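Long-range contact in putative isomerase YbhH (Escherichia coli, PDB 6OTV), which is probably an isomerase of the PrpF family, within the diaminopimelate epimerase superfamily: residues G12-L24 against I50-S64. Residues are numbered along the deposited sequence; the frame is centred on the assembly and turned at random.
Sequences GTSRGAFLLAEHL and IGGGNPLTSKVAIIS. With EDO (1,2-ethanediol), chain L.
F18 and A61 meet at the centre of two parallel strands, 14-20 and 59-64: the methyl CB of A61 sits over one face of the phenyl ring, 3.9 Å from its centroid and offset toward the rim, a CH-pi contact. With CG anti to the carbonyl carbon (chi1 -77°), the ring of F18 presents CD2 and CE2 to that methyl. Backbone bonds hold the pair in register, A17 O accepting from A61 N and A61 O from L19 N, and the run goes on from L19 O to I63 N at 2.8 Å and from I63 O to A21 N. On the other sheet face, L19 CD1 meets V60 CG1 at 3.9 Å, and beyond the strand L24 CD1 packs on I62 CD1 at 3.6 Å. The chain links the two strands through helix 28-39, which packs on A17, L19 and V60, while helix 94-106 lies on the face of F18, K59 and I63, probably as in diaminopimelate epimerase, where strands curl around a central helix. At the entrance to the strands R15 N donates to L56 O, 2.9 Å away. The R15 chain, bent at chi3 (75°), brings its guanidinium across T57, whose CG2 lies over the centre of one face, 3.9 Å above the plane. A water at the guanidinium edge accepts from R15 NE at 2.9 Å and donates to I50 O and T57 O, tying the arginine to both ends of the loop 50-57. Within that loop N54 closes an Asx turn, its OD1 accepting from L56 N at 2.9 Å. E46 is hydrogen-bonded to G53 N and S58 OG, the latter also bonded to V80 O.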
loop_
_atom_site.group_PDB
_atom_site.type_symbol
_atom_site.label_atom_id
_atom_site.label_comp_id
_atom_site.label_asym_id
_atom_site.label_seq_id
_atom_site.Cartn_x
_atom_site.Cartn_y
_atom_site.Cartn_z
ATOM N N GLY A 12 17.595 -16.249 -1.626
ATOM C CA GLY A 12 17.162 -17.378 -0.821
ATOM C C GLY A 12 17.818 -18.650 -1.322
ATOM O O GLY A 12 19.048 -18.750 -1.406
ATOM N N THR A 13 16.993 -19.636 -1.678
ATOM C CA THR A 13 17.464 -20.913 -2.198
ATOM C C THR A 13 17.441 -20.965 -3.721
ATOM O O THR A 13 17.463 -22.056 -4.300
ATOM C CB THR A 13 16.625 -22.056 -1.628
ATOM O OG1 THR A 13 15.254 -21.877 -2.008
ATOM C CG2 THR A 13 16.726 -22.082 -0.117
ATOM N N SER A 14 17.388 -19.811 -4.378
ATOM C CA SER A 14 17.364 -19.722 -5.829
ATOM C C SER A 14 18.480 -18.800 -6.291
ATOM O O SER A 14 19.056 -18.044 -5.505
ATOM C CB SER A 14 16.007 -19.215 -6.339
ATOM O OG SER A 14 14.979 -20.151 -6.070
ATOM N N ARG A 15 18.769 -18.858 -7.590
ATOM C CA ARG A 15 19.807 -18.037 -8.197
ATOM C C ARG A 15 19.403 -17.712 -9.628
ATOM O O ARG A 15 18.771 -18.527 -10.306
ATOM C CB ARG A 15 21.158 -18.757 -8.174
ATOM C CG ARG A 15 22.354 -17.894 -8.524
ATOM C CD ARG A 15 23.587 -18.769 -8.650
ATOM N NE ARG A 15 23.565 -19.529 -9.896
ATOM C CZ ARG A 15 24.177 -20.695 -10.074
ATOM N NH1 ARG A 15 24.852 -21.256 -9.079
ATOM N NH2 ARG A 15 24.102 -21.307 -11.247
ATOM N N GLY A 16 19.770 -16.520 -10.084
ATOM C CA GLY A 16 19.475 -16.157 -11.457
ATOM C C GLY A 16 19.887 -14.733 -11.764
ATOM O O GLY A 16 20.577 -14.076 -10.980
ATOM N N ALA A 17 19.452 -14.267 -12.932
ATOM C CA ALA A 17 19.797 -12.935 -13.404
ATOM C C ALA A 17 18.831 -11.898 -12.857
ATOM O O ALA A 17 17.615 -12.117 -12.818
ATOM C CB ALA A 17 19.790 -12.867 -14.930
ATOM N N PHE A 18 19.386 -10.766 -12.443
ATOM C CA PHE A 18 18.621 -9.588 -12.064
ATOM C C PHE A 18 18.893 -8.506 -13.103
ATOM O O PHE A 18 20.047 -8.117 -13.315
ATOM C CB PHE A 18 18.987 -9.130 -10.652
ATOM C CG PHE A 18 18.376 -9.981 -9.564
ATOM C CD1 PHE A 18 18.823 -11.274 -9.341
ATOM C CD2 PHE A 18 17.348 -9.488 -8.772
ATOM C CE1 PHE A 18 18.259 -12.061 -8.349
ATOM C CE2 PHE A 18 16.780 -10.268 -7.778
ATOM C CZ PHE A 18 17.236 -11.557 -7.566
ATOM N N LEU A 19 17.832 -8.046 -13.762
ATOM C CA LEU A 19 17.933 -7.158 -14.907
ATOM C C LEU A 19 17.059 -5.933 -14.690
ATOM O O LEU A 19 16.020 -6.001 -14.028
ATOM C CB LEU A 19 17.500 -7.867 -16.199
ATOM C CG LEU A 19 18.211 -9.182 -16.532
ATOM C CD1 LEU A 19 17.495 -9.913 -17.657
ATOM C CD2 LEU A 19 19.664 -8.917 -16.899
ATOM N N LEU A 20 17.493 -4.810 -15.253
ATOM C CA LEU A 20 16.672 -3.611 -15.317
ATOM C C LEU A 20 15.799 -3.667 -16.561
ATOM O O LEU A 20 16.271 -4.010 -17.649
ATOM C CB LEU A 20 17.540 -2.353 -15.347
ATOM C CG LEU A 20 18.342 -2.030 -14.089
ATOM C CD1 LEU A 20 19.324 -0.907 -14.375
ATOM C CD2 LEU A 20 17.408 -1.647 -12.954
ATOM N N ALA A 21 14.519 -3.324 -16.398
ATOM C CA ALA A 21 13.591 -3.366 -17.523
ATOM C C ALA A 21 14.000 -2.425 -18.649
ATOM O O ALA A 21 13.606 -2.652 -19.799
ATOM C CB ALA A 21 12.175 -3.040 -17.045
ATOM N N GLU A 22 14.781 -1.382 -18.346
ATOM C CA GLU A 22 15.293 -0.493 -19.386
ATOM C C GLU A 22 16.029 -1.265 -20.472
ATOM O O GLU A 22 15.956 -0.912 -21.654
ATOM C CB GLU A 22 16.241 0.542 -18.782
ATOM C CG GLU A 22 15.594 1.725 -18.117
ATOM C CD GLU A 22 16.624 2.606 -17.434
ATOM O OE1 GLU A 22 17.794 2.175 -17.334
ATOM O OE2 GLU A 22 16.268 3.723 -17.002
ATOM N N HIS A 23 16.755 -2.310 -20.088
ATOM C CA HIS A 23 17.683 -2.990 -20.979
ATOM C C HIS A 23 17.031 -4.108 -21.780
ATOM O O HIS A 23 17.740 -4.869 -22.445
ATOM C CB HIS A 23 18.862 -3.532 -20.172
ATOM C CG HIS A 23 19.630 -2.468 -19.454
ATOM N ND1 HIS A 23 20.257 -2.685 -18.245
ATOM C CD2 HIS A 23 19.872 -1.174 -19.776
ATOM C CE1 HIS A 23 20.851 -1.571 -17.854
ATOM N NE2 HIS A 23 20.634 -0.640 -18.765
ATOM N N LEU A 24 15.707 -4.215 -21.744
ATOM C CA LEU A 24 14.985 -5.256 -22.452
ATOM C C LEU A 24 13.966 -4.640 -23.403
ATOM O O LEU A 24 13.428 -3.562 -23.128
ATOM C CB LEU A 24 14.270 -6.194 -21.469
ATOM C CG LEU A 24 15.176 -7.120 -20.651
ATOM C CD1 LEU A 24 14.405 -7.780 -19.519
ATOM C CD2 LEU A 24 15.800 -8.174 -21.554
ATOM N N ILE A 50 24.366 -18.558 -18.384
ATOM C CA ILE A 50 24.782 -18.430 -16.989
ATOM C C ILE A 50 23.946 -19.282 -16.047
ATOM O O ILE A 50 24.261 -19.350 -14.849
ATOM C CB ILE A 50 24.723 -16.970 -16.496
ATOM C CG1 ILE A 50 23.273 -16.496 -16.390
ATOM C CG2 ILE A 50 25.520 -16.063 -17.411
ATOM C CD1 ILE A 50 23.132 -15.131 -15.753
ATOM N N GLY A 51 22.893 -19.927 -16.540
ATOM C CA GLY A 51 22.082 -20.758 -15.682
ATOM C C GLY A 51 22.827 -21.988 -15.208
ATOM O O GLY A 51 23.824 -22.417 -15.790
ATOM N N GLY A 52 22.327 -22.568 -14.122
ATOM C CA GLY A 52 22.943 -23.744 -13.546
ATOM C C GLY A 52 22.370 -25.071 -13.995
ATOM O O GLY A 52 22.733 -26.106 -13.426
ATOM N N GLY A 53 21.488 -25.081 -14.994
ATOM C CA GLY A 53 20.892 -26.318 -15.464
ATOM C C GLY A 53 19.824 -26.899 -14.567
ATOM O O GLY A 53 19.420 -28.048 -14.771
ATOM N N ASN A 54 19.354 -26.141 -13.579
ATOM C CA ASN A 54 18.346 -26.566 -12.628
ATOM C C ASN A 54 17.319 -25.451 -12.488
ATOM O O ASN A 54 17.683 -24.269 -12.555
ATOM C CB ASN A 54 18.992 -26.880 -11.264
ATOM C CG ASN A 54 18.016 -27.485 -10.269
ATOM O OD1 ASN A 54 17.246 -26.773 -9.625
ATOM N ND2 ASN A 54 18.056 -28.805 -10.131
ATOM N N PRO A 55 16.035 -25.781 -12.325
ATOM C CA PRO A 55 15.021 -24.721 -12.170
ATOM C C PRO A 55 15.351 -23.717 -11.076
ATOM O O PRO A 55 15.044 -22.527 -11.221
ATOM C CB PRO A 55 13.743 -25.507 -11.845
ATOM C CG PRO A 55 13.963 -26.852 -12.453
ATOM C CD PRO A 55 15.435 -27.129 -12.324
ATOM N N LEU A 56 15.983 -24.160 -9.987
ATOM C CA LEU A 56 16.349 -23.248 -8.913
ATOM C C LEU A 56 17.412 -22.242 -9.336
ATOM O O LEU A 56 17.506 -21.169 -8.732
ATOM C CB LEU A 56 16.835 -24.043 -7.700
ATOM C CG LEU A 56 15.759 -24.870 -6.990
ATOM C CD1 LEU A 56 16.344 -25.598 -5.795
ATOM C CD2 LEU A 56 14.595 -23.985 -6.558
ATOM N N THR A 57 18.205 -22.557 -10.361
ATOM C CA THR A 57 19.295 -21.698 -10.807
ATOM C C THR A 57 19.087 -21.229 -12.244
ATOM O O THR A 57 20.050 -20.960 -12.964
ATOM C CB THR A 57 20.636 -22.417 -10.668
ATOM O OG1 THR A 57 20.604 -23.626 -11.435
ATOM C CG2 THR A 57 20.913 -22.760 -9.207
ATOM N N SER A 58 17.832 -21.124 -12.668
ATOM C CA SER A 58 17.487 -20.709 -14.022
ATOM C C SER A 58 16.308 -19.743 -13.974
ATOM O O SER A 58 15.303 -19.909 -14.667
ATOM C CB SER A 58 17.180 -21.925 -14.896
ATOM O OG SER A 58 16.967 -21.543 -16.244
ATOM N N LYS A 59 16.430 -18.712 -13.141
ATOM C CA LYS A 59 15.363 -17.753 -12.911
ATOM C C LYS A 59 15.822 -16.353 -13.300
ATOM O O LYS A 59 17.020 -16.073 -13.398
ATOM C CB LYS A 59 14.916 -17.773 -11.443
ATOM C CG LYS A 59 14.426 -19.135 -10.948
ATOM C CD LYS A 59 13.961 -19.050 -9.498
ATOM C CE LYS A 59 13.499 -20.397 -8.960
ATOM N NZ LYS A 59 12.262 -20.862 -9.635
ATOM N N VAL A 60 14.850 -15.472 -13.530
ATOM C CA VAL A 60 15.111 -14.084 -13.899
ATOM C C VAL A 60 14.198 -13.178 -13.082
ATOM O O VAL A 60 13.019 -13.487 -12.880
ATOM C CB VAL A 60 14.900 -13.839 -15.412
ATOM C CG1 VAL A 60 15.142 -12.379 -15.758
ATOM C CG2 VAL A 60 15.809 -14.739 -16.243
ATOM N N ALA A 61 14.748 -12.059 -12.615
ATOM C CA ALA A 61 13.980 -10.991 -11.986
ATOM C C ALA A 61 14.203 -9.713 -12.780
ATOM O O ALA A 61 15.346 -9.270 -12.941
ATOM C CB ALA A 61 14.392 -10.795 -10.526
ATOM N N ILE A 62 13.120 -9.124 -13.277
ATOM C CA ILE A 62 13.177 -7.892 -14.057
ATOM C C ILE A 62 12.658 -6.765 -13.173
ATOM O O ILE A 62 11.479 -6.748 -12.796
ATOM C CB ILE A 62 12.377 -8.006 -15.361
ATOM C CG1 ILE A 62 12.901 -9.181 -16.197
ATOM C CG2 ILE A 62 12.448 -6.700 -16.143
ATOM C CD1 ILE A 62 12.025 -9.534 -17.391
ATOM N N ILE A 63 13.537 -5.820 -12.841
ATOM C CA ILE A 63 13.272 -4.799 -11.833
ATOM C C ILE A 63 13.188 -3.436 -12.507
ATOM O O ILE A 63 13.955 -3.137 -13.431
ATOM C CB ILE A 63 14.360 -4.795 -10.740
ATOM C CG1 ILE A 63 14.701 -6.224 -10.297
ATOM C CG2 ILE A 63 13.927 -3.944 -9.560
ATOM C CD1 ILE A 63 13.531 -7.001 -9.752
ATOM N N SER A 64 12.267 -2.602 -12.026
ATOM C CA SER A 64 12.111 -1.244 -12.527
ATOM C C SER A 64 11.417 -0.411 -11.459
ATOM O O SER A 64 10.854 -0.940 -10.498
ATOM C CB SER A 64 11.309 -1.214 -13.829
ATOM O OG SER A 64 9.938 -1.475 -13.582
HETATM C C1 EDO L . 14.448 1.863 -14.302
HETATM O O1 EDO L . 13.093 1.830 -13.836
HETATM C C2 EDO L . 14.857 0.484 -14.809
HETATM O O2 EDO L . 13.979 0.073 -15.863
HETATM O O HOH W 1 22.289 -18.987 -12.433
#